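Local coordinates for protein dTDP-4-dehydrorhamnose reductase (Yersinia enterocolitica, PDB 5U9C) that probably catalyses the NADPH-dependent reduction of dTDP-4-dehydro-beta-L-rhamnose to dTDP-L-rhamnose, the last step of making this activated sugar, at residues I33-N38 / F49-A54; W100-S105 / N201-A206; G111-L116 / E120-L125; K167-I172 / S281-Y286. All blocks are in the same frame, centred on the assembly; numbering follows the deposited sequence.

Interaction 1 of 4, residues I33-N38 / F49-A54; sequences IVTERN and FSYITA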
loop_
_atom_site.group_PDB
_atom_site.type_symbol
_atom_site.label_atom_id
_atom_site.label_comp_id
_atom_site.label_asym_id
_atom_site.label_seq_id
_atom_site.Cartn_x
_atom_site.Cartn_y
_atom_site.Cartn_z
ATOM N N ILE D 33 -1.499 -12.363 -45.671
ATOM C CA ILE D 33 -0.037 -12.478 -45.613
ATOM C C ILE D 33 0.299 -12.920 -44.190
ATOM O O ILE D 33 0.068 -12.183 -43.210
ATOM C CB ILE D 33 0.662 -11.117 -45.897
ATOM C CG1 ILE D 33 0.189 -10.527 -47.220
ATOM C CG2 ILE D 33 2.188 -11.267 -45.899
ATOM C CD1 ILE D 33 0.442 -11.411 -48.413
ATOM N N VAL D 34 0.816 -14.131 -44.073
ATOM C CA VAL D 34 1.197 -14.696 -42.785
ATOM C C VAL D 34 2.703 -14.502 -42.660
ATOM O O VAL D 34 3.466 -15.142 -43.372
ATOM C CB VAL D 34 0.838 -16.195 -42.689
ATOM C CG1 VAL D 34 1.245 -16.761 -41.325
ATOM C CG2 VAL D 34 -0.652 -16.400 -42.934
ATOM N N THR D 35 3.126 -13.621 -41.757
ATOM C CA THR D 35 4.542 -13.353 -41.588
ATOM C C THR D 35 5.263 -14.585 -41.022
ATOM O O THR D 35 4.676 -15.394 -40.300
ATOM C CB THR D 35 4.803 -12.119 -40.686
ATOM O OG1 THR D 35 4.446 -12.411 -39.335
ATOM C CG2 THR D 35 4.017 -10.919 -41.174
ATOM N N GLU D 36 6.521 -14.731 -41.417
ATOM C CA GLU D 36 7.399 -15.822 -40.982
ATOM C C GLU D 36 8.703 -15.181 -40.522
ATOM O O GLU D 36 8.887 -13.968 -40.696
ATOM C CB GLU D 36 7.675 -16.778 -42.134
ATOM C CG GLU D 36 6.480 -17.574 -42.607
ATOM C CD GLU D 36 6.810 -18.450 -43.804
ATOM O OE1 GLU D 36 7.857 -18.218 -44.461
ATOM O OE2 GLU D 36 6.014 -19.367 -44.100
ATOM N N ARG D 37 9.604 -15.997 -39.972
ATOM C CA ARG D 37 10.897 -15.523 -39.458
ATOM C C ARG D 37 11.699 -14.779 -40.539
ATOM O O ARG D 37 12.362 -13.778 -40.255
ATOM C CB ARG D 37 11.718 -16.709 -38.912
ATOM C CG ARG D 37 12.944 -16.328 -38.081
ATOM C CD ARG D 37 12.576 -15.780 -36.703
ATOM N NE ARG D 37 11.952 -16.789 -35.841
ATOM C CZ ARG D 37 11.462 -16.561 -34.620
ATOM N NH1 ARG D 37 11.494 -15.341 -34.080
ATOM N NH2 ARG D 37 10.917 -17.561 -33.933
ATOM N N ASN D 38 11.609 -15.262 -41.775
ATOM C CA ASN D 38 12.328 -14.653 -42.908
ATOM C C ASN D 38 11.753 -13.293 -43.376
ATOM O O ASN D 38 12.362 -12.646 -44.220
ATOM C CB ASN D 38 12.419 -15.622 -44.099
ATOM C CG ASN D 38 11.058 -15.990 -44.678
ATOM O OD1 ASN D 38 10.024 -15.871 -44.010
ATOM N ND2 ASN D 38 11.057 -16.459 -45.924
ATOM N N PHE D 49 9.193 -1.763 -39.927
ATOM C CA PHE D 49 8.538 -0.640 -40.597
ATOM C C PHE D 49 8.618 -0.718 -42.130
ATOM O O PHE D 49 7.586 -0.605 -42.813
ATOM C CB PHE D 49 9.082 0.695 -40.086
ATOM C CG PHE D 49 8.371 1.896 -40.639
ATOM C CD1 PHE D 49 8.803 2.496 -41.826
ATOM C CD2 PHE D 49 7.275 2.438 -39.974
ATOM C CE1 PHE D 49 8.142 3.605 -42.334
ATOM C CE2 PHE D 49 6.626 3.554 -40.468
ATOM C CZ PHE D 49 7.044 4.128 -41.653
ATOM N N SER D 50 9.817 -0.925 -42.667
ATOM C CA SER D 50 9.980 -1.014 -44.122
ATOM C C SER D 50 9.185 -2.163 -44.705
ATOM O O SER D 50 8.525 -2.001 -45.727
ATOM C CB SER D 50 11.440 -1.166 -44.521
ATOM O OG SER D 50 12.144 0.005 -44.210
ATOM N N TYR D 51 9.236 -3.314 -44.042
ATOM C CA TYR D 51 8.504 -4.502 -44.516
ATOM C C TYR D 51 6.999 -4.277 -44.543
ATOM O O TYR D 51 6.372 -4.428 -45.584
ATOM C CB TYR D 51 8.842 -5.766 -43.695
ATOM C CG TYR D 51 7.930 -6.916 -44.013
ATOM C CD1 TYR D 51 7.982 -7.560 -45.252
ATOM C CD2 TYR D 51 6.989 -7.339 -43.089
ATOM C CE1 TYR D 51 7.105 -8.609 -45.559
ATOM C CE2 TYR D 51 6.113 -8.364 -43.376
ATOM C CZ TYR D 51 6.168 -8.999 -44.598
ATOM O OH TYR D 51 5.282 -10.015 -44.825
ATOM N N ILE D 52 6.423 -3.880 -43.421
ATOM C CA ILE D 52 4.975 -3.681 -43.388
ATOM C C ILE D 52 4.471 -2.569 -44.324
ATOM O O ILE D 52 3.470 -2.768 -45.026
ATOM C CB ILE D 52 4.467 -3.478 -41.957
ATOM C CG1 ILE D 52 4.763 -4.750 -41.146
ATOM C CG2 ILE D 52 2.975 -3.138 -41.953
ATOM C CD1 ILE D 52 4.270 -4.688 -39.717
ATOM N N THR D 53 5.159 -1.428 -44.368
ATOM C CA THR D 53 4.699 -0.322 -45.203
ATOM C C THR D 53 4.726 -0.682 -46.681
ATOM O O THR D 53 3.829 -0.282 -47.410
ATOM C CB THR D 53 5.442 1.008 -44.935
ATOM O OG1 THR D 53 6.856 0.820 -45.054
ATOM C CG2 THR D 53 5.133 1.503 -43.538
ATOM N N ALA D 54 5.738 -1.449 -47.114
ATOM C CA ALA D 54 5.810 -1.895 -48.519
ATOM C C ALA D 54 4.672 -2.868 -48.861
ATOM O O ALA D 54 4.236 -2.907 -50.017
ATOM C CB ALA D 54 7.171 -2.515 -48.854
#
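With CG set opposite its backbone N (chi1 170°), Tyr51 swings its ring off helix 48-55 toward Ile33 and Thr35, while in Ile33 a chi1 of -54° puts CG1 beside the backbone N and leaves CG2 anti to that N, directed at Tyr51. The helix follows strand 31-34, the edge strand of the parallel sheet in this Rossmann-type fold, so the contact joins a strand end to the helix after it. Ile33 CG2 lies 3.5 Å from Tyr51 OH, a methyl against the phenol oxygen. A threonine suits the strand's exit because its two branches do different work: OG1 is hydrogen-bonded to Ile10 O on the neighbouring strand 7-11, and the methyl is left to pack against the tyrosine. The backbones come no closer than 9.8 Å (Thr35 CA to Ile52 CA), so contact depends on a long side chain such as Tyr51. Leu9 also touches Tyr51. Thr35 CG2 sits at the ring's edge, near its plane, 4.0 Å from Tyr51 CE2.

Interaction 2 of 4, residues W100-S105 / N201-A206; sequences WLLYLS and NFIIWA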
loop_
_atom_site.group_PDB
_atom_site.type_symbol
_atom_site.label_atom_id
_atom_site.label_comp_id
_atom_site.label_asym_id
_atom_site.label_seq_id
_atom_site.Cartn_x
_atom_site.Cartn_y
_atom_site.Cartn_z
ATOM N N TRP D 100 -6.044 -0.614 -40.319
ATOM C CA TRP D 100 -6.730 -0.863 -39.043
ATOM C C TRP D 100 -5.887 -1.927 -38.339
ATOM O O TRP D 100 -5.564 -2.952 -38.938
ATOM C CB TRP D 100 -8.144 -1.349 -39.309
ATOM C CG TRP D 100 -8.975 -1.785 -38.127
ATOM C CD1 TRP D 100 -9.812 -1.002 -37.366
ATOM C CD2 TRP D 100 -9.147 -3.123 -37.657
ATOM N NE1 TRP D 100 -10.458 -1.777 -36.431
ATOM C CE2 TRP D 100 -10.076 -3.081 -36.595
ATOM C CE3 TRP D 100 -8.586 -4.358 -38.015
ATOM C CZ2 TRP D 100 -10.461 -4.225 -35.895
ATOM C CZ3 TRP D 100 -8.969 -5.486 -37.323
ATOM C CH2 TRP D 100 -9.902 -5.411 -36.271
ATOM N N LEU D 101 -5.508 -1.666 -37.087
ATOM C CA LEU D 101 -4.625 -2.538 -36.329
ATOM C C LEU D 101 -5.279 -3.183 -35.130
ATOM O O LEU D 101 -5.818 -2.498 -34.254
ATOM C CB LEU D 101 -3.420 -1.728 -35.845
ATOM C CG LEU D 101 -2.413 -2.387 -34.897
ATOM C CD1 LEU D 101 -1.770 -3.616 -35.512
ATOM C CD2 LEU D 101 -1.333 -1.390 -34.540
ATOM N N LEU D 102 -5.181 -4.501 -35.061
ATOM C CA LEU D 102 -5.708 -5.259 -33.945
ATOM C C LEU D 102 -4.520 -5.743 -33.149
ATOM O O LEU D 102 -3.619 -6.365 -33.702
ATOM C CB LEU D 102 -6.578 -6.428 -34.423
ATOM C CG LEU D 102 -7.062 -7.473 -33.397
ATOM C CD1 LEU D 102 -7.614 -6.878 -32.142
ATOM C CD2 LEU D 102 -8.112 -8.386 -34.012
ATOM N N TYR D 103 -4.500 -5.414 -31.869
ATOM C CA TYR D 103 -3.426 -5.822 -30.959
ATOM C C TYR D 103 -4.011 -6.725 -29.885
ATOM O O TYR D 103 -4.945 -6.342 -29.188
ATOM C CB TYR D 103 -2.752 -4.592 -30.309
ATOM C CG TYR D 103 -1.656 -4.894 -29.295
ATOM C CD1 TYR D 103 -0.568 -5.694 -29.635
ATOM C CD2 TYR D 103 -1.648 -4.299 -28.030
ATOM C CE1 TYR D 103 0.457 -5.951 -28.733
ATOM C CE2 TYR D 103 -0.618 -4.546 -27.122
ATOM C CZ TYR D 103 0.431 -5.365 -27.488
ATOM O OH TYR D 103 1.465 -5.611 -26.629
ATOM N N LEU D 104 -3.486 -7.939 -29.797
ATOM C CA LEU D 104 -3.909 -8.879 -28.773
ATOM C C LEU D 104 -3.121 -8.576 -27.497
ATOM O O LEU D 104 -1.906 -8.729 -27.465
ATOM C CB LEU D 104 -3.634 -10.309 -29.215
ATOM C CG LEU D 104 -3.936 -11.409 -28.186
ATOM C CD1 LEU D 104 -5.428 -11.437 -27.871
ATOM C CD2 LEU D 104 -3.458 -12.747 -28.713
ATOM N N SER D 105 -3.817 -8.134 -26.457
ATOM C CA SER D 105 -3.170 -7.828 -25.165
ATOM C C SER D 105 -3.592 -8.856 -24.113
ATOM O O SER D 105 -4.169 -9.886 -24.453
ATOM C CB SER D 105 -3.420 -6.375 -24.722
ATOM O OG SER D 105 -2.558 -6.024 -23.622
ATOM N N ASN D 201 -13.773 -16.220 -33.711
ATOM C CA ASN D 201 -15.047 -15.830 -34.298
ATOM C C ASN D 201 -15.325 -14.335 -34.082
ATOM O O ASN D 201 -15.834 -13.665 -34.992
ATOM C CB ASN D 201 -16.185 -16.683 -33.731
ATOM C CG ASN D 201 -16.069 -18.161 -34.128
ATOM O OD1 ASN D 201 -15.508 -18.496 -35.177
ATOM N ND2 ASN D 201 -16.617 -19.044 -33.300
ATOM N N PHE D 202 -14.999 -13.834 -32.889
ATOM C CA PHE D 202 -15.198 -12.428 -32.577
ATOM C C PHE D 202 -14.297 -11.554 -33.444
ATOM O O PHE D 202 -14.730 -10.502 -33.927
ATOM C CB PHE D 202 -14.964 -12.091 -31.095
ATOM C CG PHE D 202 -15.062 -10.615 -30.817
ATOM C CD1 PHE D 202 -16.298 -10.017 -30.643
ATOM C CD2 PHE D 202 -13.935 -9.814 -30.832
ATOM C CE1 PHE D 202 -16.404 -8.653 -30.424
ATOM C CE2 PHE D 202 -14.035 -8.446 -30.643
ATOM C CZ PHE D 202 -15.264 -7.871 -30.431
ATOM N N ILE D 203 -13.057 -11.996 -33.637
ATOM C CA ILE D 203 -12.102 -11.259 -34.442
ATOM C C ILE D 203 -12.572 -11.140 -35.904
ATOM O O ILE D 203 -12.425 -10.067 -36.505
ATOM C CB ILE D 203 -10.698 -11.864 -34.334
ATOM C CG1 ILE D 203 -10.132 -11.558 -32.939
ATOM C CG2 ILE D 203 -9.790 -11.288 -35.401
ATOM C CD1 ILE D 203 -8.805 -12.212 -32.643
ATOM N N ILE D 204 -13.132 -12.216 -36.467
ATOM C CA ILE D 204 -13.639 -12.182 -37.848
ATOM C C ILE D 204 -14.755 -11.125 -37.933
ATOM O O ILE D 204 -14.796 -10.306 -38.855
ATOM C CB ILE D 204 -14.134 -13.576 -38.301
ATOM C CG1 ILE D 204 -12.978 -14.597 -38.281
ATOM C CG2 ILE D 204 -14.779 -13.515 -39.688
ATOM C CD1 ILE D 204 -11.855 -14.314 -39.263
ATOM N N TRP D 205 -15.628 -11.120 -36.935
ATOM C CA TRP D 205 -16.706 -10.142 -36.859
ATOM C C TRP D 205 -16.126 -8.729 -36.746
ATOM O O TRP D 205 -16.594 -7.812 -37.420
ATOM C CB TRP D 205 -17.638 -10.454 -35.667
ATOM C CG TRP D 205 -18.705 -9.421 -35.405
ATOM C CD1 TRP D 205 -19.982 -9.427 -35.871
ATOM C CD2 TRP D 205 -18.573 -8.223 -34.617
ATOM N NE1 TRP D 205 -20.661 -8.313 -35.425
ATOM C CE2 TRP D 205 -19.817 -7.552 -34.665
ATOM C CE3 TRP D 205 -17.526 -7.649 -33.894
ATOM C CZ2 TRP D 205 -20.044 -6.345 -34.002
ATOM C CZ3 TRP D 205 -17.753 -6.444 -33.228
ATOM C CH2 TRP D 205 -19.002 -5.807 -33.289
ATOM N N ALA D 206 -15.083 -8.583 -35.932
ATOM C CA ALA D 206 -14.459 -7.275 -35.673
ATOM C C ALA D 206 -13.796 -6.687 -36.903
ATOM O O ALA D 206 -13.868 -5.486 -37.139
ATOM C CB ALA D 206 -13.451 -7.384 -34.541
#
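Leu102 and Ile203 make the close part of this strand-to-helix contact, in which helix 196-209 packs on strand 100-106 of the Rossmann-type parallel sheet. Leu102 CD2 settles among the branches of Ile203, 3.6 Å from Ile203 CG2 and 3.9 Å from Ile203 CG1. Leu102 reaches that far because its CG stands opposite the backbone N (chi1 171°), carrying the isobutyl group out from the strand. Branched aliphatic residues fit here: they fill the layer between sheet and helix without a polar atom to satisfy. Leu61, Leu150 and Ile152 of the two flanking strands also touch Leu102, and Leu17 of helix 16-25 touches Ile203.

The looser part is not a solvent side, for all four touching residues are buried; it is simply packed at longer range. There the six-membered end of the Trp100 indole meets the helix, with Trp100 CH2 4.4 Å from Ala206 CB. A small alanine lets the broad indole approach the helix backbone, and the ring's NE1 is hydrogen-bonded to His211 O, just past the helix. No hydrogen bond links the two segments themselves. Nearest of all at this end, Trp100 CZ2 stands 3.8 Å from Ala206 O.

Interaction 3 of 4, residues G111-L116 / E120-L125; sequences GGEGKL and ELDIPL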
loop_
_atom_site.group_PDB
_atom_site.type_symbol
_atom_site.label_atom_id
_atom_site.label_comp_id
_atom_site.label_asym_id
_atom_site.label_seq_id
_atom_site.Cartn_x
_atom_site.Cartn_y
_atom_site.Cartn_z
ATOM N N GLY D 111 -3.416 -6.321 -11.912
ATOM C CA GLY D 111 -3.004 -7.163 -10.809
ATOM C C GLY D 111 -2.443 -6.466 -9.605
ATOM O O GLY D 111 -2.656 -6.914 -8.491
ATOM N N GLY D 112 -1.735 -5.360 -9.825
ATOM C CA GLY D 112 -1.111 -4.642 -8.742
ATOM C C GLY D 112 -2.111 -4.114 -7.744
ATOM O O GLY D 112 -1.805 -3.994 -6.563
ATOM N N GLU D 113 -3.321 -3.827 -8.195
ATOM C CA GLU D 113 -4.329 -3.312 -7.268
ATOM C C GLU D 113 -4.836 -4.346 -6.279
ATOM O O GLU D 113 -5.295 -3.980 -5.202
ATOM C CB GLU D 113 -5.497 -2.687 -8.024
ATOM C CG GLU D 113 -6.570 -2.126 -7.109
ATOM C CD GLU D 113 -7.629 -1.337 -7.847
ATOM O OE1 GLU D 113 -7.453 -1.041 -9.057
ATOM O OE2 GLU D 113 -8.656 -1.040 -7.196
ATOM N N GLY D 114 -4.826 -5.628 -6.652
ATOM C CA GLY D 114 -5.259 -6.672 -5.739
ATOM C C GLY D 114 -6.741 -6.977 -5.648
ATOM O O GLY D 114 -7.167 -7.748 -4.761
ATOM N N LYS D 115 -7.545 -6.429 -6.557
ATOM C CA LYS D 115 -8.977 -6.783 -6.511
ATOM C C LYS D 115 -9.264 -8.046 -7.310
ATOM O O LYS D 115 -8.365 -8.604 -7.940
ATOM C CB LYS D 115 -9.878 -5.622 -6.873
ATOM C CG LYS D 115 -9.754 -5.031 -8.241
ATOM C CD LYS D 115 -10.733 -3.858 -8.286
ATOM C CE LYS D 115 -10.812 -3.161 -9.615
ATOM N NZ LYS D 115 -11.929 -2.180 -9.542
ATOM N N LEU D 116 -10.498 -8.510 -7.264
ATOM C CA LEU D 116 -10.863 -9.796 -7.868
ATOM C C LEU D 116 -11.128 -9.795 -9.377
ATOM O O LEU D 116 -10.868 -10.802 -10.050
ATOM C CB LEU D 116 -12.025 -10.408 -7.080
ATOM C CG LEU D 116 -11.639 -10.607 -5.575
ATOM C CD1 LEU D 116 -12.742 -11.274 -4.754
ATOM C CD2 LEU D 116 -10.313 -11.354 -5.352
ATOM N N GLU D 120 -12.966 -2.651 -18.469
ATOM C CA GLU D 120 -12.277 -1.688 -19.335
ATOM C C GLU D 120 -12.074 -0.272 -18.726
ATOM O O GLU D 120 -11.239 0.481 -19.211
ATOM C CB GLU D 120 -12.924 -1.593 -20.729
ATOM C CG GLU D 120 -12.928 -2.885 -21.564
ATOM C CD GLU D 120 -14.160 -3.778 -21.353
ATOM O OE1 GLU D 120 -14.839 -3.654 -20.317
ATOM O OE2 GLU D 120 -14.441 -4.629 -22.230
ATOM N N LEU D 121 -12.812 0.077 -17.669
ATOM C CA LEU D 121 -12.606 1.362 -16.984
ATOM C C LEU D 121 -11.484 1.310 -15.938
ATOM O O LEU D 121 -10.971 2.369 -15.526
ATOM C CB LEU D 121 -13.887 1.887 -16.322
ATOM C CG LEU D 121 -14.872 2.539 -17.261
ATOM C CD1 LEU D 121 -16.123 2.994 -16.503
ATOM C CD2 LEU D 121 -14.224 3.728 -17.981
ATOM N N ASP D 122 -11.118 0.106 -15.489
ATOM C CA ASP D 122 -10.052 -0.029 -14.501
ATOM C C ASP D 122 -8.735 0.418 -15.142
ATOM O O ASP D 122 -8.529 0.219 -16.326
ATOM C CB ASP D 122 -10.015 -1.445 -13.947
ATOM C CG ASP D 122 -11.103 -1.680 -12.936
ATOM O OD1 ASP D 122 -10.985 -1.098 -11.837
ATOM O OD2 ASP D 122 -12.068 -2.439 -13.203
ATOM N N ILE D 123 -7.883 1.093 -14.384
ATOM C CA ILE D 123 -6.625 1.610 -14.943
ATOM C C ILE D 123 -5.539 0.571 -14.720
ATOM O O ILE D 123 -5.301 0.177 -13.584
ATOM C CB ILE D 123 -6.231 2.945 -14.309
ATOM C CG1 ILE D 123 -7.419 3.904 -14.354
ATOM C CG2 ILE D 123 -5.039 3.553 -15.038
ATOM C CD1 ILE D 123 -7.163 5.204 -13.633
ATOM N N PRO D 124 -4.880 0.121 -15.805
ATOM C CA PRO D 124 -3.867 -0.933 -15.692
ATOM C C PRO D 124 -2.715 -0.639 -14.722
ATOM O O PRO D 124 -2.193 0.461 -14.700
ATOM C CB PRO D 124 -3.346 -1.079 -17.125
ATOM C CG PRO D 124 -4.454 -0.602 -17.988
ATOM C CD PRO D 124 -5.084 0.528 -17.218
ATOM N N LEU D 125 -2.375 -1.626 -13.910
ATOM C CA LEU D 125 -1.273 -1.518 -12.949
ATOM C C LEU D 125 -0.691 -2.921 -12.899
ATOM O O LEU D 125 -1.182 -3.766 -12.129
ATOM C CB LEU D 125 -1.772 -1.056 -11.585
ATOM C CG LEU D 125 -0.733 -1.002 -10.458
ATOM C CD1 LEU D 125 0.463 -0.150 -10.854
ATOM C CD2 LEU D 125 -1.372 -0.494 -9.169
HETATM O O HOH W 1 -4.285 -3.766 -11.078
HETATM O O HOH W 2 -8.445 -0.361 -11.175
HETATM O O HOH W 3 -5.872 -1.706 -11.730
#
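Lys115 NZ and Asp122 OD1 form a salt bridge 2.7 Å long, the ammonium meeting the carboxylate on its syn side but 26° out of its plane. The lysine chain is extended beyond CG, giving the reach to cross between the loops. Asp122 is shared further: its OD2 is hydrogen-bonded to Asn119 N and to Tyr129 OH of the second subunit, a hydroxyl that also bonds Lys115 NZ. The ion pair is therefore part of a subunit interface. Glu113 OE1 lies 4.5 Å from Asp122 OD1; the lysine and, weakly, Arg132 of the second subunit probably ease the repulsion between the acids.

Farther along, Gly112 N donates to Leu125 O at 2.9 Å. Water 1 accepts from Gly111 N at 2.8 Å and from Glu113 N at 3.0 Å, and donates a longer bond to Leu125 O. Gly112 is the second residue of the type I beta turn from Gly111 to Gly114, and having no side chain it lets Leu125 CG come within 4.0 Å of Gly112 CA. Leu125 CD2 lies over the turn, against the peptide joining Gly112 and Glu113.

The two loops flank the short strand 117-118: segment 111-116 leads from strand 100-106 into it, and segment 120-125 leads out toward helix 129-144.

Interaction 4 of 4, residues K167-I172 / S281-Y286; sequences KFVGKI and SDLAKY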
loop_
_atom_site.group_PDB
_atom_site.type_symbol
_atom_site.label_atom_id
_atom_site.label_comp_id
_atom_site.label_asym_id
_atom_site.label_seq_id
_atom_site.Cartn_x
_atom_site.Cartn_y
_atom_site.Cartn_z
ATOM N N LYS D 167 -0.428 -26.352 -23.083
ATOM C CA LYS D 167 -0.598 -25.397 -22.013
ATOM C C LYS D 167 -1.324 -26.101 -20.843
ATOM O O LYS D 167 -1.410 -27.333 -20.803
ATOM C CB LYS D 167 -1.406 -24.196 -22.520
ATOM C CG LYS D 167 -0.724 -23.387 -23.603
ATOM C CD LYS D 167 0.640 -22.884 -23.176
ATOM C CE LYS D 167 1.182 -21.897 -24.193
ATOM N NZ LYS D 167 2.603 -21.571 -23.899
ATOM N N PHE D 168 -1.878 -25.315 -19.926
ATOM C CA PHE D 168 -2.548 -25.858 -18.752
ATOM C C PHE D 168 -3.587 -26.948 -19.034
ATOM O O PHE D 168 -3.507 -28.023 -18.453
ATOM C CB PHE D 168 -3.189 -24.743 -17.903
ATOM C CG PHE D 168 -3.757 -25.250 -16.608
ATOM C CD1 PHE D 168 -2.900 -25.642 -15.566
ATOM C CD2 PHE D 168 -5.132 -25.362 -16.423
ATOM C CE1 PHE D 168 -3.410 -26.137 -14.362
ATOM C CE2 PHE D 168 -5.652 -25.861 -15.225
ATOM C CZ PHE D 168 -4.788 -26.260 -14.195
ATOM N N VAL D 169 -4.552 -26.673 -19.899
ATOM C CA VAL D 169 -5.621 -27.650 -20.171
ATOM C C VAL D 169 -5.075 -28.961 -20.759
ATOM O O VAL D 169 -5.443 -30.027 -20.288
ATOM C CB VAL D 169 -6.742 -27.067 -21.041
ATOM C CG1 VAL D 169 -7.791 -28.123 -21.383
ATOM C CG2 VAL D 169 -7.400 -25.926 -20.303
ATOM N N GLY D 170 -4.206 -28.858 -21.766
ATOM C CA GLY D 170 -3.593 -30.016 -22.398
ATOM C C GLY D 170 -2.810 -30.873 -21.414
ATOM O O GLY D 170 -2.896 -32.109 -21.460
ATOM N N LYS D 171 -2.051 -30.220 -20.524
ATOM C CA LYS D 171 -1.266 -30.938 -19.503
ATOM C C LYS D 171 -2.155 -31.681 -18.510
ATOM O O LYS D 171 -1.850 -32.822 -18.135
ATOM C CB LYS D 171 -0.324 -30.001 -18.755
ATOM C CG LYS D 171 0.874 -29.583 -19.588
ATOM C CD LYS D 171 1.779 -28.585 -18.871
ATOM C CE LYS D 171 1.120 -27.215 -18.773
ATOM N NZ LYS D 171 1.999 -26.192 -18.152
ATOM N N ILE D 172 -3.239 -31.041 -18.066
ATOM C CA ILE D 172 -4.176 -31.694 -17.163
ATOM C C ILE D 172 -4.785 -32.895 -17.884
ATOM O O ILE D 172 -4.876 -33.966 -17.312
ATOM C CB ILE D 172 -5.299 -30.745 -16.680
ATOM C CG1 ILE D 172 -4.740 -29.627 -15.785
ATOM C CG2 ILE D 172 -6.402 -31.521 -15.947
ATOM C CD1 ILE D 172 -4.084 -30.098 -14.503
ATOM N N SER D 281 -19.275 -23.800 -19.319
ATOM C CA SER D 281 -19.811 -24.185 -20.630
ATOM C C SER D 281 -18.742 -24.054 -21.703
ATOM O O SER D 281 -18.632 -24.922 -22.543
ATOM C CB SER D 281 -20.986 -23.295 -21.049
ATOM O OG SER D 281 -21.933 -23.195 -20.020
ATOM N N ASP D 282 -18.004 -22.938 -21.709
ATOM C CA ASP D 282 -16.960 -22.721 -22.719
ATOM C C ASP D 282 -15.830 -23.760 -22.584
ATOM O O ASP D 282 -15.322 -24.272 -23.592
ATOM C CB ASP D 282 -16.419 -21.278 -22.665
ATOM C CG ASP D 282 -17.484 -20.234 -23.025
ATOM O OD1 ASP D 282 -18.473 -20.594 -23.703
ATOM O OD2 ASP D 282 -17.339 -19.051 -22.635
ATOM N N LEU D 283 -15.454 -24.079 -21.347
ATOM C CA LEU D 283 -14.442 -25.100 -21.108
ATOM C C LEU D 283 -14.956 -26.460 -21.584
ATOM O O LEU D 283 -14.215 -27.197 -22.227
ATOM C CB LEU D 283 -14.083 -25.185 -19.629
ATOM C CG LEU D 283 -13.050 -26.226 -19.194
ATOM C CD1 LEU D 283 -11.700 -25.919 -19.805
ATOM C CD2 LEU D 283 -12.939 -26.195 -17.679
ATOM N N ALA D 284 -16.211 -26.799 -21.259
ATOM C CA ALA D 284 -16.794 -28.100 -21.679
ATOM C C ALA D 284 -16.718 -28.295 -23.199
ATOM O O ALA D 284 -16.286 -29.346 -23.663
ATOM C CB ALA D 284 -18.232 -28.261 -21.190
ATOM N N LYS D 285 -17.093 -27.273 -23.964
ATOM C CA LYS D 285 -17.017 -27.347 -25.440
ATOM C C LYS D 285 -15.590 -27.625 -25.924
ATOM O O LYS D 285 -15.372 -28.423 -26.833
ATOM C CB LYS D 285 -17.505 -26.056 -26.091
ATOM C CG LYS D 285 -18.991 -25.771 -25.916
ATOM C CD LYS D 285 -19.447 -24.575 -26.754
ATOM C CE LYS D 285 -19.295 -24.839 -28.252
ATOM N NZ LYS D 285 -19.686 -23.670 -29.089
ATOM N N TYR D 286 -14.619 -26.968 -25.305
ATOM C CA TYR D 286 -13.221 -27.154 -25.685
ATOM C C TYR D 286 -12.711 -28.552 -25.306
ATOM O O TYR D 286 -12.061 -29.222 -26.110
ATOM C CB TYR D 286 -12.329 -26.065 -25.075
ATOM C CG TYR D 286 -10.878 -26.277 -25.401
ATOM C CD1 TYR D 286 -10.454 -26.285 -26.730
ATOM C CD2 TYR D 286 -9.924 -26.481 -24.398
ATOM C CE1 TYR D 286 -9.135 -26.506 -27.063
ATOM C CE2 TYR D 286 -8.583 -26.679 -24.725
ATOM C CZ TYR D 286 -8.201 -26.689 -26.057
ATOM O OH TYR D 286 -6.895 -26.873 -26.425
#
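Val169 has the largest share of this contact, its two methyls dividing between Tyr286 and Leu283. Val169 CG1, placed opposite the backbone N (chi1 176°), comes up to the rim of the tyrosine ring near its plane, 3.7 Å from Tyr286 CE2. The two side chains run past each other in opposite directions. In this NADP-binding Rossmann-type fold, helices 168-177 and 279-288 pack together away from the parallel sheet, with Ile158 of the short strand 156-158 touching all three residues. Tyrosine suits a buried place of this kind because its ring gives an apolar edge while the hydroxyl finds polar partners beyond it: Tyr286 OH is hydrogen-bonded to Asp165 OD2 and Gly161 N. Phe168 and Lys171, seen to bind (R)-malate in a crystal structure of this protein, though none is bound to this chain, belong to the same helix as Val169 but make no contact with segment 281-286. More loosely, the leucine leans its tip in, with Leu283 CD1 4.3 Å from Val169 CG2.

In the fold
Interactions 1 and 2 both belong to the parallel sheet: interaction 1 at its edge strand 31-34, interaction 2 at the inner strand 100-106, their centres 19 Å apart. Along the chain, interaction 1 closes first. Interaction 3 then falls within the long loop that interaction 2 closes, and interaction 4 crosses interaction 2. The chain leaves for helix 168-177, returns to helix 196-209 against the sheet, and leaves again for helix 279-288, so the two regions are interwoven in sequence, although the centres of interactions 2 and 4 are 23 Å apart. The centres of interactions 1 and 4 are 33 Å apart, on opposite sides of the chain's centre. Of the four, interaction 3 alone meets other subunits.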